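Local coordinates for extrinsic protein in photosystem II (Chaetoceros gracilis, PDB 4K7B), which is an extrinsic subunit of photosystem II in a marine centric diatom and probably helps to support the oxygen-evolving complex from the lumenal side, at residues F42-N46 / T64-F68; V27-F32 / G74-K80; G17-A22 / I92-P96. All coordinates share one frame; numbering follows the deposited sequence. Where two conformers were deposited one is given.

Contact 1: F42-N46 / T64-F68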
loop_
_atom_site.group_PDB
_atom_site.type_symbol
_atom_site.label_atom_id
_atom_site.label_comp_id
_atom_site.label_asym_id
_atom_site.label_seq_id
_atom_site.Cartn_x
_atom_site.Cartn_y
_atom_site.Cartn_z
ATOM N N PHE A 42 3.157 3.269 5.172
ATOM C CA PHE A 42 2.844 4.504 4.421
ATOM C C PHE A 42 3.785 5.661 4.781
ATOM O O PHE A 42 4.328 6.349 3.885
ATOM C CB PHE A 42 1.392 4.938 4.648
ATOM C CG PHE A 42 0.394 4.026 4.011
ATOM C CD1 PHE A 42 0.070 4.167 2.669
ATOM C CD2 PHE A 42 -0.191 3.000 4.740
ATOM C CE1 PHE A 42 -0.833 3.318 2.069
ATOM C CE2 PHE A 42 -1.098 2.151 4.148
ATOM C CZ PHE A 42 -1.418 2.307 2.805
ATOM N N ILE A 43 3.974 5.879 6.078
ATOM C CA ILE A 43 4.837 6.975 6.526
ATOM C C ILE A 43 6.254 6.842 5.956
ATOM O O ILE A 43 6.820 7.797 5.405
ATOM C CB ILE A 43 4.920 7.025 8.051
ATOM C CG1 ILE A 43 3.539 7.309 8.642
ATOM C CG2 ILE A 43 5.908 8.090 8.489
ATOM C CD1 ILE A 43 3.482 7.126 10.162
ATOM N N LEU A 44 6.809 5.639 6.078
ATOM C CA LEU A 44 8.205 5.409 5.738
ATOM C C LEU A 44 8.428 5.275 4.230
ATOM O O LEU A 44 9.506 5.610 3.730
ATOM C CB LEU A 44 8.737 4.201 6.504
ATOM C CG LEU A 44 8.747 4.446 8.013
ATOM C CD1 LEU A 44 9.082 3.171 8.767
ATOM C CD2 LEU A 44 9.694 5.573 8.373
ATOM N N PHE A 45 7.413 4.817 3.496
ATOM C CA PHE A 45 7.470 4.926 2.044
ATOM C C PHE A 45 7.498 6.387 1.655
ATOM O O PHE A 45 8.319 6.821 0.869
ATOM C CB PHE A 45 6.287 4.263 1.335
ATOM C CG PHE A 45 6.370 4.375 -0.170
ATOM C CD1 PHE A 45 7.013 3.393 -0.916
ATOM C CD2 PHE A 45 5.850 5.488 -0.834
ATOM C CE1 PHE A 45 7.120 3.498 -2.292
ATOM C CE2 PHE A 45 5.952 5.605 -2.204
ATOM C CZ PHE A 45 6.598 4.610 -2.950
ATOM N N ASN A 46 6.557 7.159 2.185
ATOM C CA ASN A 46 6.472 8.541 1.768
ATOM C C ASN A 46 7.740 9.339 2.084
ATOM O O ASN A 46 8.169 10.155 1.267
ATOM C CB ASN A 46 5.245 9.217 2.402
ATOM C CG ASN A 46 3.938 8.585 1.949
ATOM O OD1 ASN A 46 3.907 7.860 0.960
ATOM N ND2 ASN A 46 2.855 8.865 2.676
ATOM N N THR A 64 -2.391 9.272 0.960
ATOM C CA THR A 64 -2.486 8.440 2.162
ATOM C C THR A 64 -3.686 8.868 3.016
ATOM O O THR A 64 -4.514 8.033 3.458
ATOM C CB THR A 64 -1.189 8.523 2.985
ATOM O OG1 THR A 64 -0.087 8.072 2.170
ATOM C CG2 THR A 64 -1.276 7.657 4.238
ATOM N N ASN A 65 -3.791 10.180 3.224
ATOM C CA ASN A 65 -4.919 10.724 3.965
ATOM C C ASN A 65 -6.232 10.325 3.301
ATOM O O ASN A 65 -7.210 10.016 3.979
ATOM C CB ASN A 65 -4.844 12.243 4.075
ATOM C CG ASN A 65 -3.810 12.723 5.096
ATOM O OD1 ASN A 65 -3.404 11.993 5.989
ATOM N ND2 ASN A 65 -3.382 13.973 4.956
ATOM N N GLU A 66 -6.258 10.327 1.970
ATOM C CA GLU A 66 -7.466 9.923 1.253
ATOM C C GLU A 66 -7.839 8.468 1.538
ATOM O O GLU A 66 -9.033 8.146 1.757
ATOM C CB GLU A 66 -7.296 10.135 -0.252
ATOM C CG GLU A 66 -8.605 10.139 -1.006
ATOM C CD GLU A 66 -9.461 11.344 -0.666
ATOM O OE1 GLU A 66 -10.703 11.235 -0.732
ATOM O OE2 GLU A 66 -8.888 12.399 -0.327
ATOM N N ILE A 67 -6.834 7.582 1.526
ATOM C CA ILE A 67 -7.093 6.196 1.925
ATOM C C ILE A 67 -7.740 6.130 3.309
ATOM O O ILE A 67 -8.740 5.424 3.512
ATOM C CB ILE A 67 -5.811 5.346 1.917
ATOM C CG1 ILE A 67 -5.290 5.207 0.493
ATOM C CG2 ILE A 67 -6.064 3.967 2.544
ATOM C CD1 ILE A 67 -3.897 4.634 0.442
ATOM N N PHE A 68 -7.175 6.862 4.264
ATOM C CA PHE A 68 -7.737 6.778 5.618
ATOM C C PHE A 68 -9.112 7.461 5.815
ATOM O O PHE A 68 -9.911 7.021 6.647
ATOM C CB PHE A 68 -6.677 7.143 6.666
ATOM C CG PHE A 68 -5.672 6.041 6.887
ATOM C CD1 PHE A 68 -5.736 5.258 8.028
ATOM C CD2 PHE A 68 -4.713 5.749 5.926
ATOM C CE1 PHE A 68 -4.843 4.227 8.227
ATOM C CE2 PHE A 68 -3.813 4.713 6.117
ATOM C CZ PHE A 68 -3.883 3.950 7.275
#
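Phe42 lies at the middle of this contact, where Thr64, Ile67 and Phe68 all reach it from the facing helix. The two helices, 39-49 and 54-73, run nearly antiparallel in the helical bundle of this PsbQ-like protein. The short segments keep their axes 12.3 Å apart, at 164° between their directions. Side chains therefore fill the gap between the backbones.

The Phe68 ring turns its edge to a face of the Phe42 ring. This is a T-shaped pair, with centroids 5.9 Å apart and planes at 88°. Ile67 reaches the same phenyl group with the end of its longer branch, CD1 standing 3.7 Å from Phe42 CE1. Thr64 packs nearer the backbone, its methyl CG2 3.8 Å from Phe42 CB.

The two branches of Thr64 divide the work. CG2 is anti to the backbone N and goes to the phenylalanine. OG1 lies beside that N and accepts a bond from Asn46. The Asn46 ND2 to Thr64 OG1 distance is 3.1 Å, and the N-H...O angle of 165° is close to straight. OG1 sits almost in the amide plane of Asn46, where an N-H of the planar NH2 group points.

The second shell fixes these groups. Asn46 OD1 is hydrogen-bonded to Tyr86 OH of helix 76-89, so both ends of the buried amide are held and its flip is resisted. The Tyr86 ring also meets that of Phe42. Helix 76-89 packs against the pair through Ala82 and Tyr86, which both touch Ile67. Thr64 OG1 is also bonded to Ala60 O, one helical turn back in its own helix. A carbonyl can only accept, so the hydroxyl donates to Ala60 O while OG1 accepts from Asn46 ND2.

Contact 2: V27-F32 / G74-K80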
loop_
_atom_site.group_PDB
_atom_site.type_symbol
_atom_site.label_atom_id
_atom_site.label_comp_id
_atom_site.label_asym_id
_atom_site.label_seq_id
_atom_site.Cartn_x
_atom_site.Cartn_y
_atom_site.Cartn_z
ATOM N N VAL A 27 -7.678 -5.012 1.142
ATOM C CA VAL A 27 -8.476 -3.999 0.484
ATOM C C VAL A 27 -9.694 -4.633 -0.193
ATOM O O VAL A 27 -10.818 -4.135 -0.055
ATOM C CB VAL A 27 -7.622 -3.225 -0.532
ATOM C CG1 VAL A 27 -8.496 -2.354 -1.417
ATOM C CG2 VAL A 27 -6.582 -2.396 0.208
ATOM N N ALA A 28 -9.473 -5.741 -0.890
ATOM C CA ALA A 28 -10.573 -6.433 -1.563
ATOM C C ALA A 28 -11.631 -6.901 -0.572
ATOM O O ALA A 28 -12.828 -6.865 -0.865
ATOM C CB ALA A 28 -10.043 -7.612 -2.370
ATOM N N ALA A 29 -11.185 -7.321 0.613
ATOM C CA ALA A 29 -12.072 -7.931 1.597
ATOM C C ALA A 29 -12.723 -6.926 2.526
ATOM O O ALA A 29 -13.597 -7.295 3.310
ATOM C CB ALA A 29 -11.316 -8.959 2.423
ATOM N N GLY A 30 -12.286 -5.664 2.455
ATOM C CA GLY A 30 -12.759 -4.645 3.383
ATOM C C GLY A 30 -12.135 -4.742 4.769
ATOM O O GLY A 30 -12.716 -4.283 5.760
ATOM N N ASP A 31 -10.941 -5.324 4.838
ATOM C CA ASP A 31 -10.247 -5.568 6.102
ATOM C C ASP A 31 -9.414 -4.335 6.439
ATOM O O ASP A 31 -8.199 -4.322 6.252
ATOM C CB ASP A 31 -9.393 -6.842 5.955
ATOM C CG ASP A 31 -8.569 -7.189 7.189
ATOM O OD1 ASP A 31 -8.782 -6.601 8.267
ATOM O OD2 ASP A 31 -7.696 -8.081 7.065
ATOM N N PHE A 32 -10.083 -3.308 6.949
ATOM C CA PHE A 32 -9.442 -2.012 7.128
ATOM C C PHE A 32 -8.393 -2.032 8.239
ATOM O O PHE A 32 -7.414 -1.281 8.187
ATOM C CB PHE A 32 -10.483 -0.923 7.399
ATOM C CG PHE A 32 -11.540 -0.812 6.334
ATOM C CD1 PHE A 32 -11.235 -1.026 5.008
ATOM C CD2 PHE A 32 -12.846 -0.486 6.669
ATOM C CE1 PHE A 32 -12.212 -0.923 4.026
ATOM C CE2 PHE A 32 -13.825 -0.382 5.694
ATOM C CZ PHE A 32 -13.507 -0.600 4.373
ATOM N N GLY A 74 -16.009 3.802 5.832
ATOM C CA GLY A 74 -16.428 2.411 5.754
ATOM C C GLY A 74 -16.764 1.946 4.345
ATOM O O GLY A 74 -17.226 0.823 4.154
ATOM N N ASP A 75 -16.537 2.812 3.361
ATOM C CA ASP A 75 -16.857 2.517 1.962
ATOM C C ASP A 75 -15.733 1.726 1.304
ATOM O O ASP A 75 -14.688 2.281 0.973
ATOM C CB ASP A 75 -17.092 3.830 1.204
ATOM C CG ASP A 75 -17.610 3.625 -0.216
ATOM O OD1 ASP A 75 -17.485 2.516 -0.779
ATOM O OD2 ASP A 75 -18.140 4.604 -0.782
ATOM N N LYS A 76 -15.969 0.433 1.097
ATOM C CA LYS A 76 -14.959 -0.463 0.538
ATOM C C LYS A 76 -14.496 -0.022 -0.856
ATOM O O LYS A 76 -13.300 -0.065 -1.175
ATOM C CB LYS A 76 -15.503 -1.896 0.497
ATOM C CG LYS A 76 -14.462 -2.962 0.235
ATOM C CD LYS A 76 -14.985 -4.356 0.575
ATOM C CE LYS A 76 -15.529 -5.076 -0.651
ATOM N NZ LYS A 76 -15.764 -6.525 -0.385
ATOM N N ALA A 77 -15.447 0.399 -1.685
ATOM C CA ALA A 77 -15.135 0.849 -3.037
ATOM C C ALA A 77 -14.233 2.080 -3.018
ATOM O O ALA A 77 -13.279 2.178 -3.789
ATOM C CB ALA A 77 -16.417 1.141 -3.813
ATOM N N ALA A 78 -14.543 3.019 -2.130
ATOM C CA ALA A 78 -13.763 4.247 -2.010
ATOM C C ALA A 78 -12.354 3.939 -1.521
ATOM O O ALA A 78 -11.383 4.567 -1.963
ATOM C CB ALA A 78 -14.456 5.224 -1.059
ATOM N N VAL A 79 -12.247 2.985 -0.596
ATOM C CA VAL A 79 -10.937 2.582 -0.090
ATOM C C VAL A 79 -10.123 1.988 -1.222
ATOM O O VAL A 79 -8.955 2.339 -1.406
ATOM C CB VAL A 79 -11.028 1.574 1.071
ATOM C CG1 VAL A 79 -9.643 1.052 1.446
ATOM C CG2 VAL A 79 -11.665 2.219 2.277
ATOM N N LYS A 80 -10.740 1.099 -1.998
ATOM C CA LYS A 80 -10.014 0.506 -3.119
ATOM C C LYS A 80 -9.572 1.565 -4.128
ATOM O O LYS A 80 -8.446 1.519 -4.631
ATOM C CB LYS A 80 -10.827 -0.585 -3.814
ATOM C CG LYS A 80 -10.032 -1.319 -4.894
ATOM C CD LYS A 80 -10.825 -2.465 -5.504
ATOM C CE LYS A 80 -9.998 -3.213 -6.554
ATOM N NZ LYS A 80 -9.688 -2.365 -7.742
HETATM O O HOH W 1 -11.593 -1.700 0.728
#
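Phe32 and Val79 form the tight part of this contact. Val79 CG2 stands 3.6 Å from Phe32 CE1, meeting the ring obliquely. Gly74 CA lies 3.8 Å from Phe32 CE2, and Lys76 CA is near the ring plane at its edge. Gly30 O sits over the centre of one ring face, 3.6 Å above the plane. Val27 adds CG1, anti to its backbone N, which reaches Lys80 CA at 3.7 Å. Ile35 touches Val27 and Val79, and Ile71 touches Phe32 and Val79.

The outer side is polar and open. Lys76 lays its chain along the end of helix 24-29, with CD 3.5 Å from Gly30 N. A bend at chi3 (96°) then carries NZ to Ala28 O at 3.0 Å, in the carbonyl plane. Water 1 donates to both Val27 O and Lys76 O and bridges the backbones. Lys80 turns its amine away, to a salt bridge with Asp84.

Two helix ends meet a helix start here. Gly30 and Gly74 each close a helix with positive phi in a Schellman motif. Asp75 is the N-cap of helix 76-89, its OD1 making weak bonds to Ala77 N and Ala78 N.

Contact 3: G17-A22 / I92-P96. With SO4 (sulfate ion), chain C.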
loop_
_atom_site.group_PDB
_atom_site.type_symbol
_atom_site.label_atom_id
_atom_site.label_comp_id
_atom_site.label_asym_id
_atom_site.label_seq_id
_atom_site.Cartn_x
_atom_site.Cartn_y
_atom_site.Cartn_z
ATOM N N GLY A 17 7.048 -0.216 -0.056
ATOM C CA GLY A 17 6.172 -0.390 -1.189
ATOM C C GLY A 17 5.608 -1.800 -1.217
ATOM O O GLY A 17 4.428 -1.976 -1.518
ATOM N N ASP A 18 6.437 -2.799 -0.908
ATOM C CA ASP A 18 5.941 -4.179 -0.910
ATOM C C ASP A 18 4.933 -4.406 0.222
ATOM O O ASP A 18 3.927 -5.107 0.019
ATOM C CB ASP A 18 7.073 -5.205 -0.836
ATOM C CG ASP A 18 7.873 -5.293 -2.122
ATOM O OD1 ASP A 18 7.481 -4.676 -3.144
ATOM O OD2 ASP A 18 8.908 -5.996 -2.105
ATOM N N ARG A 19 5.186 -3.817 1.393
ATOM C CA ARG A 19 4.184 -3.908 2.468
ATOM C C ARG A 19 2.842 -3.322 2.029
ATOM O O ARG A 19 1.767 -3.866 2.337
ATOM C CB ARG A 19 4.683 -3.236 3.752
ATOM C CG ARG A 19 5.758 -4.041 4.466
ATOM C CD ARG A 19 6.360 -3.339 5.686
ATOM N NE ARG A 19 5.346 -2.868 6.639
ATOM C CZ ARG A 19 5.624 -2.220 7.774
ATOM N NH1 ARG A 19 6.886 -1.970 8.109
ATOM N NH2 ARG A 19 4.642 -1.811 8.582
ATOM N N ILE A 20 2.896 -2.216 1.297
ATOM C CA ILE A 20 1.670 -1.590 0.820
ATOM C C ILE A 20 0.979 -2.431 -0.268
ATOM O O ILE A 20 -0.236 -2.619 -0.233
ATOM C CB ILE A 20 1.948 -0.143 0.351
ATOM C CG1 ILE A 20 2.380 0.697 1.558
ATOM C CG2 ILE A 20 0.747 0.441 -0.362
ATOM C CD1 ILE A 20 3.087 1.990 1.179
ATOM N N ALA A 21 1.749 -2.975 -1.194
ATOM C CA ALA A 21 1.175 -3.797 -2.247
ATOM C C ALA A 21 0.533 -5.054 -1.677
ATOM O O ALA A 21 -0.464 -5.544 -2.213
ATOM C CB ALA A 21 2.251 -4.167 -3.268
ATOM N N ALA A 22 1.110 -5.572 -0.592
ATOM C CA ALA A 22 0.612 -6.798 0.026
ATOM C C ALA A 22 -0.779 -6.620 0.623
ATOM O O ALA A 22 -1.423 -7.611 0.979
ATOM C CB ALA A 22 1.591 -7.293 1.094
ATOM N N ILE A 92 4.163 2.141 -7.205
ATOM C CA ILE A 92 4.234 0.920 -6.419
ATOM C C ILE A 92 3.485 -0.132 -7.201
ATOM O O ILE A 92 2.294 0.013 -7.469
ATOM C CB ILE A 92 3.588 1.079 -5.034
ATOM C CG1 ILE A 92 4.236 2.233 -4.265
ATOM C CG2 ILE A 92 3.709 -0.221 -4.255
ATOM C CD1 ILE A 92 3.500 2.587 -2.975
ATOM N N ARG A 93 4.196 -1.183 -7.599
ATOM C CA ARG A 93 3.606 -2.194 -8.448
ATOM C C ARG A 93 2.913 -3.263 -7.618
ATOM O O ARG A 93 3.358 -3.585 -6.525
ATOM C CB ARG A 93 4.683 -2.793 -9.355
ATOM C CG ARG A 93 5.274 -1.733 -10.285
ATOM C CD ARG A 93 6.374 -2.265 -11.180
ATOM N NE ARG A 93 6.670 -1.310 -12.243
ATOM C CZ ARG A 93 7.497 -0.276 -12.116
ATOM N NH1 ARG A 93 8.125 -0.064 -10.967
ATOM N NH2 ARG A 93 7.699 0.546 -13.138
ATOM N N PRO A 94 1.792 -3.792 -8.116
ATOM C CA PRO A 94 1.156 -4.894 -7.395
ATOM C C PRO A 94 2.068 -6.112 -7.331
ATOM O O PRO A 94 3.038 -6.215 -8.085
ATOM C CB PRO A 94 -0.082 -5.203 -8.236
ATOM C CG PRO A 94 -0.332 -3.955 -9.026
ATOM C CD PRO A 94 1.018 -3.389 -9.305
ATOM N N LEU A 95 1.782 -7.021 -6.414
ATOM C CA LEU A 95 2.593 -8.227 -6.304
ATOM C C LEU A 95 2.089 -9.311 -7.274
ATOM O O LEU A 95 0.960 -9.252 -7.743
ATOM C CB LEU A 95 2.679 -8.677 -4.839
ATOM C CG LEU A 95 3.599 -7.761 -4.011
ATOM C CD1 LEU A 95 3.361 -7.912 -2.510
ATOM C CD2 LEU A 95 5.076 -7.986 -4.362
ATOM N N PRO A 96 2.961 -10.268 -7.642
ATOM C CA PRO A 96 2.527 -11.265 -8.633
ATOM C C PRO A 96 1.252 -12.019 -8.242
ATOM O O PRO A 96 1.175 -12.595 -7.162
ATOM C CB PRO A 96 3.741 -12.204 -8.744
ATOM C CG PRO A 96 4.704 -11.774 -7.657
ATOM C CD PRO A 96 4.398 -10.349 -7.365
HETATM S S SO4 C . 6.449 -1.418 11.869
HETATM O O1 SO4 C . 7.519 -1.657 10.893
HETATM O O2 SO4 C . 6.172 -2.646 12.614
HETATM O O3 SO4 C . 6.893 -0.371 12.793
HETATM O O4 SO4 C . 5.215 -0.992 11.202
HETATM O O HOH W 2 -0.557 -6.872 -4.936
#
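Gly17 opens the contact with close van der Waals packing, Ile92 CG2 standing 3.3 Å from Gly17 O. With CG2 anti to the backbone N of Ile92, this branch is the one laid on the Gly17 carbonyl. Asp18 O then meets Leu95 CD1 at 3.8 Å.

Arg19 points away from segment 92-96 and holds a sulfate, probably from the crystallisation liquor. The two terminal nitrogens take separate oxygens: NH1 bonds to O1 at 2.9 Å and NH2 to O4 at 2.8 Å. O4 lies near the guanidinium plane, at its edge. Arg19 NE makes a salt bridge with Glu38, and Asn40 ND2 also binds the ion. A leucine in place of Arg19 would probably leave Glu38 without this partner and the sulfate with a weaker hold.

Ile20 comes next, with CD1 4.2 Å from Ile92 CD1. Ala21 CB fits against the extended chain, 3.5 Å from Arg93 O and 3.9 Å from Leu95 CG. Water 2 joins the backbones here, donating to Ala21 O and accepting from Leu95 N. Ala22 ends the row, packing on the Leu95 side chain.

Segment 92-96 thus lies as an irregular strap along the C-terminal part of helix 6-21. Ile20 and Ile92 are set between Phe45 of helix 39-49 and Tyr86 of helix 76-89, and Ala21 and Ile92 also touch Met87.

From the N terminus, helix 6-21 supplies the first half of contact 3, whose partner comes only after helix 76-89. Contact 3 therefore closes the widest loop. Contact 2 is nested inside it and joins the end of helix 24-29 to the start of helix 76-89. Contact 1 is nested inside contact 2 and pairs helix 39-49 with helix 54-73. None of the three loops cross. Contacts 1 and 3 touch directly: Phe45 CZ is 3.6 Å from Ile92 CG1, and Phe45 also packs on Gly17 and Ile20. Contact 2 touches neither, its nearest atoms lying about 5 Å from contact 1 and about 6 Å from contact 3. Contact 3 alone ties in the chain after helix 76-89.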